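Local coordinates for protein pyruvate synthase subunit PorC (Thermotoga maritima MSB8, PDB 2RAA) that supplies the gamma chain of heterotetrameric pyruvate synthase, which converts pyruvate and CoA to acetyl-CoA and CO2 while reducing ferredoxin, at residues A[23-28]-A[88-93]; A[111-116]-A[133-138]; A[149-154]-A[190-195]. All coordinates share one frame; numbering follows the deposited sequence.

How the contacts relate
Contacts 1 and 2 are successive parts of one mixed beta sheet, their centres about 11 Å apart. Strands 87-90 and 109-113 are neighbours in that sheet, and a probable hydrogen bond from Val90 N to Leu111 O (2.8 Å) passes directly from one contact to the other. Contact 3 pairs helix 150-161, which packs on the sheet, with helix 183-199; its centre is about 11 Å from that of contact 2 and about 15 Å from that of contact 1. Met153, on the face of helix 150-161 turned from 190-195, reaches both other contacts: CE lies 3.7 Å from Val89 CG1 in contact 1 and 3.4 Å from Asn113 N in contact 2.

Contact 1 of 3, residues A[23-28]-A[88-93]; sequences RWHGRA and VVVIDE
The indole of Trp24 carries Val89 on one face, with Val89 CB 3.9 Å above the ring plane and offset toward the rim, while Ile91 CG2 comes to the edge of the ring. Val89 CG1 is closer still, 3.6 Å from Trp24 CE3. Trp24 NE1 donates to Asn69 OD1. The imidazole of His25 belongs to the other sheet face: Val88 CG1 reaches it obliquely, 3.7 Å from His25 CD2, and Arg23 CZ lies at its edge, in plane. Arg23, bent at chi3 (72°), lets NE donate a hydrogen bond to His25 NE2 (3.0 Å), 30° out of the guanidinium plane, and its NH2 is taken by the carbonyls of Ile100 and Glu102. Replacing His25 by alanine takes away the imidazole, which would probably leave Arg23 NE without this acceptor and open a gap beside Val88 CG1. The backbones pair in parallel, His25 N donating to Val89 O (2.7 Å) and Ile91 N to His25 O (2.9 Å). Beyond strand 87-90, Asp92 OD2 meets Arg27 NE in a salt bridge whose hydrogen bond is weak (2.9 Å). Such parallel strands, with helices 32-45 and 150-161 over the Trp24 and Val89 face, are characteristic of an open alpha/beta sheet.

Contact 2 of 3, residues A[111-116]-A[133-138]; sequences LVNTVK and VVDATD
Asn113 reaches from the end of strand 109-113 into the start of helix 136-143. Its CB rests against Met153 of helix 150-161, and CG, anti to the backbone N (chi1 168°), comes within 3.9 Å of Ala136 CB. At the tip, OD1 accepts two backbone N-H groups from the first turn of the helix, Ala136 N at 2.9 Å and Thr137 N at 3.2 Å. Both donors stand well out of the amide plane, on the same face. The other branch, ND2, donates almost straight to Thr137 OG1 (2.9 Å, 168° at the hydrogen), which lies in the amide plane; Ile91 O, just past the end of strand 87-90, accepts from ND2 as well. These bonds should fix the rotation of the amide, and the helix start probably polarises its oxygen. The helix has a cap of its own in Asp135, whose OD1 accepts a weak bond from Asp138 N. The two strands are the parallel pair of a beta-alpha-beta unit, joined through helix 118-125, and their backbones bond in register: Val134 N to Val112 O and Thr114 N to Val134 O, each 3.1 Å. Just after strand 109-113 ends, the side chain of Thr114 crosses that of Val133 obliquely, Thr114 CG2 touching Val133 CB at 3.5 Å. Thr114 OG1 accepts from Lys116 N in an ST turn and also bonds to Glu93 OE1, while Lys116 NZ forms a salt bridge with the other oxygen of that carboxylate.

Contact 3 of 3, residues A[149-154]-A[190-195]; sequences PNTPML and KRALRR
Thr151 and Leu193 meet at about a right angle where helices 150-161 and 183-199 come together, Thr151 CG2 touching Leu193 CB at 3.6 Å. Here the packing is tight. The short axes of segments 150-154 and 190-195 approach to 6.9 Å and cross at -46°, and the CA atoms of Pro152 and Leu193 are 4.6 Å apart. CG of Leu193 stands anti to its backbone N (chi1 177°), and chi2 of 82° then turns CD1 toward helix 150-161, against Thr151 O (3.5 Å) and Leu154 CB (3.7 Å). Pro152 meets Ala192: its CA makes a CA-H...O contact with Ala192 O (3.5 Å), and its CG lies near the Ala192 methyl. Ile169 of helix 166-176 packs on both Leu154 and Leu193, and Ile139 of helix 136-143 touches Pro152, so the buried seam is continued by neighbouring helices. The other side of helix 183-199 is polar and partly exposed. Lys190, Arg191 and Arg194 leave the backbone heading away from helix 150-161. Lys190 forms a salt bridge with Glu174 and Arg191 one with Glu143, while the guanidinium of Arg194 has Lys190 CB over one face. Across the tight side the chemistry is almost wholly apolar, a methyl, a proline ring and a leucine branch meeting backbone and carbon, consistent with a close approach that rests on shape, with the small side chain of Ala192 helping to allow it, since the contact holds no hydrogen bond between the two segments.

Contact 1 of 3, residues A[23-28]-A[88-93]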
ATOM      1  N   ARG A  23       1.462  -3.439   7.196  1.00 46.87           N
ATOM      2  CA  ARG A  23       0.882  -2.402   8.047  1.00 49.06           C
ATOM      3  C   ARG A  23       0.922  -1.103   7.278  1.00 46.98           C
ATOM      4  O   ARG A  23       1.954  -0.719   6.779  1.00 46.24           O
ATOM      5  CB  ARG A  23       1.654  -2.244   9.344  1.00 51.29           C
ATOM      6  CG  ARG A  23       1.058  -1.193  10.292  1.00 50.66           C
ATOM      7  CD  ARG A  23       1.836  -1.197  11.601  1.00 56.70           C
ATOM      8  NE  ARG A  23       3.158  -0.625  11.433  1.00 51.66           N
ATOM      9  CZ  ARG A  23       4.185  -0.834  12.242  1.00 51.55           C
ATOM     10  NH1 ARG A  23       4.100  -1.654  13.287  1.00 58.25           N
ATOM     11  NH2 ARG A  23       5.322  -0.233  11.972  1.00 56.58           N
ATOM     12  N   TRP A  24      -0.216  -0.446   7.188  1.00 45.77           N
ATOM     13  CA  TRP A  24      -0.345   0.746   6.365  1.00 46.22           C
ATOM     14  C   TRP A  24      -0.418   1.924   7.249  1.00 48.24           C
ATOM     15  O   TRP A  24      -1.065   1.835   8.296  1.00 49.23           O
ATOM     16  CB  TRP A  24      -1.686   0.766   5.626  1.00 45.54           C
ATOM     17  CG  TRP A  24      -1.902  -0.328   4.715  1.00 46.30           C
ATOM     18  CD1 TRP A  24      -2.152  -1.605   5.054  1.00 47.24           C
ATOM     19  CD2 TRP A  24      -1.977  -0.258   3.277  1.00 44.83           C
ATOM     20  NE1 TRP A  24      -2.362  -2.355   3.928  1.00 40.03           N
ATOM     21  CE2 TRP A  24      -2.219  -1.563   2.820  1.00 48.29           C
ATOM     22  CE3 TRP A  24      -1.816   0.770   2.343  1.00 44.72           C
ATOM     23  CZ2 TRP A  24      -2.319  -1.877   1.462  1.00 42.98           C
ATOM     24  CZ3 TRP A  24      -1.915   0.474   0.990  1.00 52.22           C
ATOM     25  CH2 TRP A  24      -2.155  -0.838   0.556  1.00 47.63           C
ATOM     26  N   HIS A  25       0.137   3.050   6.786  1.00 47.98           N
ATOM     27  CA  HIS A  25       0.040   4.321   7.501  1.00 47.87           C
ATOM     28  C   HIS A  25      -0.412   5.389   6.525  1.00 49.79           C
ATOM     29  O   HIS A  25       0.197   5.597   5.491  1.00 48.36           O
ATOM     30  CB  HIS A  25       1.363   4.710   8.110  1.00 46.35           C
ATOM     31  CG  HIS A  25       1.857   3.726   9.113  1.00 48.80           C
ATOM     32  ND1 HIS A  25       1.699   3.906  10.471  1.00 46.77           N
ATOM     33  CD2 HIS A  25       2.480   2.533   8.955  1.00 50.72           C
ATOM     34  CE1 HIS A  25       2.221   2.870  11.107  1.00 54.79           C
ATOM     35  NE2 HIS A  25       2.694   2.020  10.211  1.00 53.27           N
ATOM     36  N   GLY A  26      -1.506   6.037   6.869  1.00 50.76           N
ATOM     37  CA  GLY A  26      -2.068   7.095   6.081  1.00 53.56           C
ATOM     38  C   GLY A  26      -2.893   7.928   7.036  1.00 54.14           C
ATOM     39  O   GLY A  26      -2.948   7.633   8.227  1.00 53.98           O
ATOM     40  N   ARG A  27      -3.512   8.966   6.491  1.00 56.42           N
ATOM     41  CA  ARG A  27      -4.397   9.859   7.229  1.00 58.34           C
ATOM     42  C   ARG A  27      -5.822   9.611   6.746  1.00 59.12           C
ATOM     43  O   ARG A  27      -6.042   9.318   5.546  1.00 58.92           O
ATOM     44  CB  ARG A  27      -4.051  11.326   6.930  1.00 58.35           C
ATOM     45  CG  ARG A  27      -2.641  11.791   7.307  1.00 58.39           C
ATOM     46  CD  ARG A  27      -2.411  13.301   6.995  1.00 61.43           C
ATOM     47  NE  ARG A  27      -1.054  13.731   7.358  1.00 62.25           N
ATOM     48  CZ  ARG A  27      -0.649  13.977   8.606  1.00 60.21           C
ATOM     49  NH1 ARG A  27      -1.472  13.862   9.642  1.00 61.11           N
ATOM     50  NH2 ARG A  27       0.600  14.339   8.832  1.00 59.07           N
ATOM     51  N   ALA A  28      -6.777   9.752   7.660  1.00 59.27           N
ATOM     52  CA  ALA A  28      -8.198   9.663   7.325  1.00 61.15           C
ATOM     53  C   ALA A  28      -8.514  10.429   6.024  1.00 63.06           C
ATOM     54  O   ALA A  28      -8.380  11.659   5.977  1.00 68.23           O
ATOM     55  CB  ALA A  28      -9.025  10.213   8.456  1.00 59.50           C
ATOM     56  N   VAL A  88       5.832  -2.262   5.560  1.00 48.53           N
ATOM     57  CA  VAL A  88       5.200  -1.045   6.081  1.00 46.96           C
ATOM     58  C   VAL A  88       5.004  -0.171   4.877  1.00 48.82           C
ATOM     59  O   VAL A  88       5.924  -0.002   4.087  1.00 49.85           O
ATOM     60  CB  VAL A  88       6.073  -0.336   7.183  1.00 47.15           C
ATOM     61  CG1 VAL A  88       5.535   1.029   7.515  1.00 39.93           C
ATOM     62  CG2 VAL A  88       6.130  -1.203   8.471  1.00 43.48           C
ATOM     63  N   VAL A  89       3.791   0.367   4.745  1.00 50.02           N
ATOM     64  CA  VAL A  89       3.367   1.133   3.586  1.00 47.54           C
ATOM     65  C   VAL A  89       2.942   2.488   4.096  1.00 46.35           C
ATOM     66  O   VAL A  89       2.077   2.582   4.943  1.00 45.87           O
ATOM     67  CB  VAL A  89       2.160   0.475   2.876  1.00 49.85           C
ATOM     68  CG1 VAL A  89       1.710   1.294   1.703  1.00 41.42           C
ATOM     69  CG2 VAL A  89       2.490  -0.935   2.441  1.00 43.36           C
ATOM     70  N   VAL A  90       3.583   3.542   3.616  1.00 48.22           N
ATOM     71  CA  VAL A  90       3.306   4.885   4.104  1.00 48.25           C
ATOM     72  C   VAL A  90       2.803   5.687   2.916  1.00 48.35           C
ATOM     73  O   VAL A  90       3.554   6.050   2.042  1.00 47.76           O
ATOM     74  CB  VAL A  90       4.568   5.508   4.769  1.00 47.23           C
ATOM     75  CG1 VAL A  90       4.338   6.956   5.143  1.00 46.95           C
ATOM     76  CG2 VAL A  90       4.958   4.690   6.010  1.00 47.63           C
ATOM     77  N   ILE A  91       1.513   5.957   2.889  1.00 51.48           N
ATOM     78  CA  ILE A  91       0.926   6.591   1.739  1.00 51.22           C
ATOM     79  C   ILE A  91       0.945   8.105   1.843  1.00 51.65           C
ATOM     80  O   ILE A  91       0.479   8.787   0.906  1.00 49.24           O
ATOM     81  CB  ILE A  91      -0.522   6.056   1.438  1.00 52.98           C
ATOM     82  CG1 ILE A  91      -1.545   6.515   2.466  1.00 55.38           C
ATOM     83  CG2 ILE A  91      -0.522   4.532   1.331  1.00 50.42           C
ATOM     84  CD1 ILE A  91      -2.941   6.150   2.071  1.00 49.09           C
ATOM     85  N   ASP A  92       1.457   8.635   2.963  1.00 50.81           N
ATOM     86  CA  ASP A  92       1.643  10.093   3.121  1.00 51.09           C
ATOM     87  C   ASP A  92       3.020  10.379   3.704  1.00 51.91           C
ATOM     88  O   ASP A  92       3.211  10.161   4.896  1.00 52.35           O
ATOM     89  CB  ASP A  92       0.552  10.664   4.011  1.00 50.74           C
ATOM     90  CG  ASP A  92       0.710  12.156   4.242  1.00 50.54           C
ATOM     91  OD1 ASP A  92       1.772  12.734   3.930  1.00 55.12           O
ATOM     92  OD2 ASP A  92      -0.248  12.757   4.732  1.00 54.99           O
ATOM     93  N   GLU A  93       3.961  10.880   2.886  1.00 52.75           N
ATOM     94  CA  GLU A  93       5.383  11.024   3.321  1.00 54.59           C
ATOM     95  C   GLU A  93       5.520  11.774   4.640  1.00 51.91           C
ATOM     96  O   GLU A  93       6.426  11.567   5.432  1.00 46.97           O
ATOM     97  CB  GLU A  93       6.248  11.692   2.240  1.00 55.86           C
ATOM     98  CG  GLU A  93       5.764  13.057   1.760  1.00 61.40           C
ATOM     99  CD  GLU A  93       6.797  13.798   0.909  1.00 63.51           C
ATOM    100  OE1 GLU A  93       7.136  13.343  -0.241  1.00 73.52           O
ATOM    101  OE2 GLU A  93       7.250  14.862   1.410  1.00 74.88           O
TER

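Contact 2 of 3, residues A[111-116]-A[133-138]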
ATOM      1  N   LEU A 111       7.647   0.766   1.966  1.00 48.40           N
ATOM      2  CA  LEU A 111       7.118   1.261   0.702  1.00 45.54           C
ATOM      3  C   LEU A 111       6.489   2.626   0.995  1.00 47.80           C
ATOM      4  O   LEU A 111       5.717   2.754   1.965  1.00 49.06           O
ATOM      5  CB  LEU A 111       6.096   0.250   0.137  1.00 44.44           C
ATOM      6  CG  LEU A 111       5.244   0.705  -1.061  1.00 41.97           C
ATOM      7  CD1 LEU A 111       6.101   1.018  -2.287  1.00 45.19           C
ATOM      8  CD2 LEU A 111       4.127  -0.303  -1.349  1.00 35.67           C
ATOM      9  N   VAL A 112       6.827   3.639   0.183  1.00 49.62           N
ATOM     10  CA  VAL A 112       6.417   5.030   0.441  1.00 48.18           C
ATOM     11  C   VAL A 112       5.959   5.762  -0.815  1.00 48.86           C
ATOM     12  O   VAL A 112       6.506   5.588  -1.891  1.00 48.39           O
ATOM     13  CB  VAL A 112       7.559   5.855   1.138  1.00 48.11           C
ATOM     14  CG1 VAL A 112       7.042   7.186   1.687  1.00 42.57           C
ATOM     15  CG2 VAL A 112       8.189   5.068   2.290  1.00 49.60           C
ATOM     16  N   ASN A 113       4.928   6.588  -0.637  1.00 50.33           N
ATOM     17  CA  ASN A 113       4.367   7.456  -1.673  1.00 48.58           C
ATOM     18  C   ASN A 113       5.138   8.725  -1.496  1.00 52.51           C
ATOM     19  O   ASN A 113       4.890   9.493  -0.566  1.00 49.15           O
ATOM     20  CB  ASN A 113       2.869   7.730  -1.431  1.00 46.89           C
ATOM     21  CG  ASN A 113       2.313   8.850  -2.309  1.00 48.69           C
ATOM     22  OD1 ASN A 113       2.752   9.042  -3.430  1.00 48.12           O
ATOM     23  ND2 ASN A 113       1.298   9.556  -1.805  1.00 42.59           N
ATOM     24  N   THR A 114       6.108   8.941  -2.360  1.00 54.46           N
ATOM     25  CA  THR A 114       6.941  10.099  -2.205  1.00 53.78           C
ATOM     26  C   THR A 114       7.634  10.405  -3.473  1.00 54.98           C
ATOM     27  O   THR A 114       7.943   9.506  -4.240  1.00 55.38           O
ATOM     28  CB  THR A 114       8.027   9.856  -1.139  1.00 53.07           C
ATOM     29  OG1 THR A 114       8.697  11.091  -0.854  1.00 52.87           O
ATOM     30  CG2 THR A 114       9.039   8.767  -1.589  1.00 52.41           C
ATOM     31  N   VAL A 115       7.891  11.686  -3.685  1.00 58.88           N
ATOM     32  CA  VAL A 115       8.709  12.118  -4.821  1.00 61.85           C
ATOM     33  C   VAL A 115      10.194  12.227  -4.427  1.00 62.21           C
ATOM     34  O   VAL A 115      11.025  12.479  -5.269  1.00 62.71           O
ATOM     35  CB  VAL A 115       8.217  13.450  -5.390  1.00 62.44           C
ATOM     36  CG1 VAL A 115       8.623  14.611  -4.459  1.00 65.27           C
ATOM     37  CG2 VAL A 115       8.741  13.626  -6.790  1.00 64.04           C
ATOM     38  N   LYS A 116      10.515  12.014  -3.152  1.00 62.21           N
ATOM     39  CA  LYS A 116      11.882  12.064  -2.674  1.00 61.83           C
ATOM     40  C   LYS A 116      12.590  10.711  -2.833  1.00 64.05           C
ATOM     41  O   LYS A 116      12.019   9.780  -3.406  1.00 63.22           O
ATOM     42  CB  LYS A 116      11.883  12.609  -1.260  1.00 62.40           C
ATOM     43  CG  LYS A 116      11.330  14.038  -1.279  1.00 63.60           C
ATOM     44  CD  LYS A 116      11.167  14.661   0.081  1.00 70.20           C
ATOM     45  CE  LYS A 116      10.506  16.037  -0.033  1.00 74.19           C
ATOM     46  NZ  LYS A 116       9.889  16.450   1.270  1.00 79.21           N
ATOM     47  N   VAL A 133       9.963   3.369  -3.332  1.00 48.59           N
ATOM     48  CA  VAL A 133       9.254   4.651  -3.402  1.00 46.84           C
ATOM     49  C   VAL A 133       8.576   4.783  -4.765  1.00 45.74           C
ATOM     50  O   VAL A 133       9.042   4.228  -5.771  1.00 41.53           O
ATOM     51  CB  VAL A 133      10.213   5.874  -3.217  1.00 48.71           C
ATOM     52  CG1 VAL A 133      10.958   5.816  -1.896  1.00 46.00           C
ATOM     53  CG2 VAL A 133      11.190   6.008  -4.391  1.00 47.25           C
ATOM     54  N   VAL A 134       7.462   5.507  -4.801  1.00 43.07           N
ATOM     55  CA  VAL A 134       6.759   5.721  -6.076  1.00 39.62           C
ATOM     56  C   VAL A 134       5.895   6.954  -5.898  1.00 40.35           C
ATOM     57  O   VAL A 134       5.368   7.182  -4.832  1.00 42.72           O
ATOM     58  CB  VAL A 134       5.870   4.537  -6.464  1.00 37.92           C
ATOM     59  CG1 VAL A 134       4.846   4.230  -5.351  1.00 33.05           C
ATOM     60  CG2 VAL A 134       5.198   4.734  -7.865  1.00 38.25           C
ATOM     61  N   ASP A 135       5.760   7.746  -6.939  1.00 41.61           N
ATOM     62  CA  ASP A 135       4.942   9.006  -6.830  1.00 41.73           C
ATOM     63  C   ASP A 135       3.502   8.657  -7.157  1.00 44.50           C
ATOM     64  O   ASP A 135       3.015   8.860  -8.297  1.00 50.77           O
ATOM     65  CB  ASP A 135       5.508  10.038  -7.800  1.00 41.35           C
ATOM     66  CG  ASP A 135       4.763  11.336  -7.771  1.00 45.20           C
ATOM     67  OD1 ASP A 135       3.871  11.496  -6.894  1.00 40.25           O
ATOM     68  OD2 ASP A 135       5.061  12.153  -8.660  1.00 48.28           O
ATOM     69  N   ALA A 136       2.812   8.089  -6.164  1.00 45.47           N
ATOM     70  CA  ALA A 136       1.479   7.517  -6.412  1.00 43.76           C
ATOM     71  C   ALA A 136       0.489   8.641  -6.577  1.00 42.55           C
ATOM     72  O   ALA A 136      -0.413   8.554  -7.401  1.00 43.96           O
ATOM     73  CB  ALA A 136       1.048   6.611  -5.306  1.00 42.58           C
ATOM     74  N   THR A 137       0.672   9.705  -5.815  1.00 42.08           N
ATOM     75  CA  THR A 137      -0.269  10.865  -5.943  1.00 45.38           C
ATOM     76  C   THR A 137      -0.398  11.337  -7.373  1.00 43.99           C
ATOM     77  O   THR A 137      -1.507  11.486  -7.889  1.00 51.92           O
ATOM     78  CB  THR A 137       0.165  12.007  -5.053  1.00 43.93           C
ATOM     79  OG1 THR A 137       0.220  11.494  -3.712  1.00 47.45           O
ATOM     80  CG2 THR A 137      -0.837  13.230  -5.129  1.00 44.51           C
ATOM     81  N   ASP A 138       0.743  11.565  -8.008  1.00 43.93           N
ATOM     82  CA  ASP A 138       0.783  12.017  -9.393  1.00 43.28           C
ATOM     83  C   ASP A 138       0.316  10.994 -10.393  1.00 41.11           C
ATOM     84  O   ASP A 138      -0.353  11.358 -11.361  1.00 35.22           O
ATOM     85  CB  ASP A 138       2.172  12.532  -9.768  1.00 47.96           C
ATOM     86  CG  ASP A 138       2.457  13.955  -9.198  1.00 49.74           C
ATOM     87  OD1 ASP A 138       1.567  14.841  -9.229  1.00 56.15           O
ATOM     88  OD2 ASP A 138       3.594  14.179  -8.718  1.00 55.48           O
TER

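Contact 3 of 3, residues A[149-154]-A[190-195]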
ATOM      1  N   PRO A 149      -3.788   8.381  -3.367  1.00 48.10           N
ATOM      2  CA  PRO A 149      -2.680   7.524  -3.829  1.00 50.00           C
ATOM      3  C   PRO A 149      -2.795   6.035  -3.618  1.00 49.42           C
ATOM      4  O   PRO A 149      -1.862   5.307  -3.919  1.00 54.87           O
ATOM      5  CB  PRO A 149      -1.528   7.970  -2.939  1.00 49.73           C
ATOM      6  CG  PRO A 149      -2.184   8.296  -1.640  1.00 49.89           C
ATOM      7  CD  PRO A 149      -3.551   8.835  -1.982  1.00 47.18           C
ATOM      8  N   ASN A 150      -3.939   5.588  -3.133  1.00 48.77           N
ATOM      9  CA  ASN A 150      -4.092   4.248  -2.658  1.00 45.32           C
ATOM     10  C   ASN A 150      -3.995   3.182  -3.734  1.00 47.28           C
ATOM     11  O   ASN A 150      -3.365   2.180  -3.476  1.00 43.58           O
ATOM     12  CB  ASN A 150      -5.327   4.120  -1.748  1.00 50.39           C
ATOM     13  CG  ASN A 150      -6.652   4.420  -2.453  1.00 57.39           C
ATOM     14  OD1 ASN A 150      -6.695   5.064  -3.508  1.00 63.89           O
ATOM     15  ND2 ASN A 150      -7.750   3.938  -1.858  1.00 58.94           N
ATOM     16  N   THR A 151      -4.533   3.409  -4.940  1.00 42.95           N
ATOM     17  CA  THR A 151      -4.499   2.370  -5.980  1.00 44.17           C
ATOM     18  C   THR A 151      -3.108   2.169  -6.564  1.00 44.90           C
ATOM     19  O   THR A 151      -2.651   1.025  -6.710  1.00 49.13           O
ATOM     20  CB  THR A 151      -5.542   2.579  -7.068  1.00 43.62           C
ATOM     21  OG1 THR A 151      -6.841   2.575  -6.468  1.00 50.72           O
ATOM     22  CG2 THR A 151      -5.507   1.428  -8.124  1.00 45.50           C
ATOM     23  N   PRO A 152      -2.410   3.254  -6.909  1.00 44.55           N
ATOM     24  CA  PRO A 152      -1.023   3.012  -7.297  1.00 42.43           C
ATOM     25  C   PRO A 152      -0.177   2.406  -6.181  1.00 42.24           C
ATOM     26  O   PRO A 152       0.740   1.623  -6.452  1.00 44.00           O
ATOM     27  CB  PRO A 152      -0.520   4.409  -7.674  1.00 47.47           C
ATOM     28  CG  PRO A 152      -1.760   5.176  -8.053  1.00 42.11           C
ATOM     29  CD  PRO A 152      -2.779   4.678  -7.046  1.00 43.47           C
HETATM   30  N   MSE A 153      -0.448   2.743  -4.926  1.00 44.97           N
HETATM   31  CA  MSE A 153       0.313   2.129  -3.825  1.00 44.95           C
HETATM   32  C   MSE A 153       0.027   0.621  -3.767  1.00 48.69           C
HETATM   33  O   MSE A 153       0.924  -0.205  -3.527  1.00 47.21           O
HETATM   34  CB  MSE A 153       0.027   2.807  -2.502  1.00 47.14           C
HETATM   35  CG  MSE A 153       0.590   4.207  -2.410  1.00 45.98           C
HETATM   36 SE   MSE A 153       2.502   4.317  -2.517  0.75 45.43          SE
HETATM   37  CE  MSE A 153       2.935   3.873  -0.618  1.00 51.34           C
ATOM     38  N   LEU A 154      -1.218   0.247  -4.011  1.00 48.00           N
ATOM     39  CA  LEU A 154      -1.514  -1.179  -4.118  1.00 46.18           C
ATOM     40  C   LEU A 154      -0.721  -1.840  -5.204  1.00 45.10           C
ATOM     41  O   LEU A 154      -0.207  -2.932  -5.024  1.00 42.71           O
ATOM     42  CB  LEU A 154      -2.985  -1.393  -4.436  1.00 49.98           C
ATOM     43  CG  LEU A 154      -3.839  -1.901  -3.318  1.00 55.36           C
ATOM     44  CD1 LEU A 154      -5.218  -1.989  -3.877  1.00 60.46           C
ATOM     45  CD2 LEU A 154      -3.288  -3.259  -2.933  1.00 50.53           C
ATOM     46  N   LYS A 190      -7.607   0.904 -13.328  1.00 47.47           N
ATOM     47  CA  LYS A 190      -6.719  -0.241 -13.575  1.00 49.67           C
ATOM     48  C   LYS A 190      -5.393   0.274 -14.064  1.00 50.20           C
ATOM     49  O   LYS A 190      -4.362  -0.298 -13.740  1.00 50.67           O
ATOM     50  CB  LYS A 190      -7.313  -1.262 -14.575  1.00 52.10           C
ATOM     51  CG  LYS A 190      -8.771  -1.671 -14.237  1.00 56.70           C
ATOM     52  CD  LYS A 190      -9.110  -3.140 -14.433  1.00 57.74           C
ATOM     53  CE  LYS A 190      -9.550  -3.496 -15.826  1.00 61.84           C
ATOM     54  NZ  LYS A 190     -10.053  -4.907 -15.808  1.00 62.09           N
ATOM     55  N   ARG A 191      -5.421   1.349 -14.857  1.00 50.02           N
ATOM     56  CA  ARG A 191      -4.183   1.985 -15.294  1.00 49.99           C
ATOM     57  C   ARG A 191      -3.430   2.543 -14.105  1.00 48.19           C
ATOM     58  O   ARG A 191      -2.224   2.479 -14.055  1.00 48.74           O
ATOM     59  CB  ARG A 191      -4.449   3.115 -16.257  1.00 50.82           C
ATOM     60  CG  ARG A 191      -4.811   2.672 -17.639  1.00 57.95           C
ATOM     61  CD  ARG A 191      -4.736   3.857 -18.601  1.00 62.74           C
ATOM     62  NE  ARG A 191      -5.897   4.748 -18.514  1.00 67.75           N
ATOM     63  CZ  ARG A 191      -7.052   4.520 -19.132  1.00 68.14           C
ATOM     64  NH1 ARG A 191      -7.217   3.426 -19.869  1.00 70.20           N
ATOM     65  NH2 ARG A 191      -8.055   5.381 -19.007  1.00 67.74           N
ATOM     66  N   ALA A 192      -4.145   3.123 -13.159  1.00 50.67           N
ATOM     67  CA  ALA A 192      -3.507   3.668 -11.961  1.00 51.28           C
ATOM     68  C   ALA A 192      -2.808   2.530 -11.206  1.00 51.90           C
ATOM     69  O   ALA A 192      -1.674   2.677 -10.754  1.00 53.26           O
ATOM     70  CB  ALA A 192      -4.536   4.405 -11.091  1.00 48.02           C
ATOM     71  N   LEU A 193      -3.453   1.365 -11.127  1.00 52.79           N
ATOM     72  CA  LEU A 193      -2.848   0.225 -10.440  1.00 50.04           C
ATOM     73  C   LEU A 193      -1.594  -0.233 -11.199  1.00 50.18           C
ATOM     74  O   LEU A 193      -0.536  -0.330 -10.617  1.00 46.95           O
ATOM     75  CB  LEU A 193      -3.854  -0.908 -10.248  1.00 48.15           C
ATOM     76  CG  LEU A 193      -3.300  -2.193  -9.608  1.00 48.79           C
ATOM     77  CD1 LEU A 193      -3.218  -2.137  -8.048  1.00 47.45           C
ATOM     78  CD2 LEU A 193      -4.155  -3.329 -10.061  1.00 42.59           C
ATOM     79  N   ARG A 194      -1.730  -0.444 -12.508  1.00 52.64           N
ATOM     80  CA  ARG A 194      -0.632  -0.863 -13.354  1.00 54.54           C
ATOM     81  C   ARG A 194       0.561   0.086 -13.304  1.00 51.67           C
ATOM     82  O   ARG A 194       1.686  -0.380 -13.192  1.00 49.32           O
ATOM     83  CB  ARG A 194      -1.093  -0.994 -14.799  1.00 55.51           C
ATOM     84  CG  ARG A 194      -2.095  -2.125 -15.056  1.00 61.76           C
ATOM     85  CD  ARG A 194      -2.231  -2.389 -16.561  1.00 63.41           C
ATOM     86  NE  ARG A 194      -3.590  -2.771 -16.975  1.00 76.21           N
ATOM     87  CZ  ARG A 194      -4.433  -2.013 -17.694  1.00 83.55           C
ATOM     88  NH1 ARG A 194      -4.098  -0.790 -18.122  1.00 89.08           N
ATOM     89  NH2 ARG A 194      -5.638  -2.493 -18.007  1.00 84.19           N
ATOM     90  N   ARG A 195       0.322   1.400 -13.418  1.00 46.28           N
ATOM     91  CA  ARG A 195       1.406   2.348 -13.365  1.00 47.65           C
ATOM     92  C   ARG A 195       2.130   2.385 -12.011  1.00 47.13           C
ATOM     93  O   ARG A 195       3.331   2.675 -11.974  1.00 46.47           O
ATOM     94  CB  ARG A 195       0.964   3.765 -13.815  1.00 49.30           C
ATOM     95  CG  ARG A 195       0.980   3.959 -15.370  1.00 56.21           C
ATOM     96  CD  ARG A 195       0.855   5.445 -15.746  1.00 56.98           C
ATOM     97  NE  ARG A 195       1.976   6.269 -15.235  1.00 69.80           N
ATOM     98  CZ  ARG A 195       1.934   7.598 -15.075  1.00 64.24           C
ATOM     99  NH1 ARG A 195       0.817   8.250 -15.353  1.00 68.46           N
ATOM    100  NH2 ARG A 195       2.989   8.275 -14.588  1.00 58.43           N
TER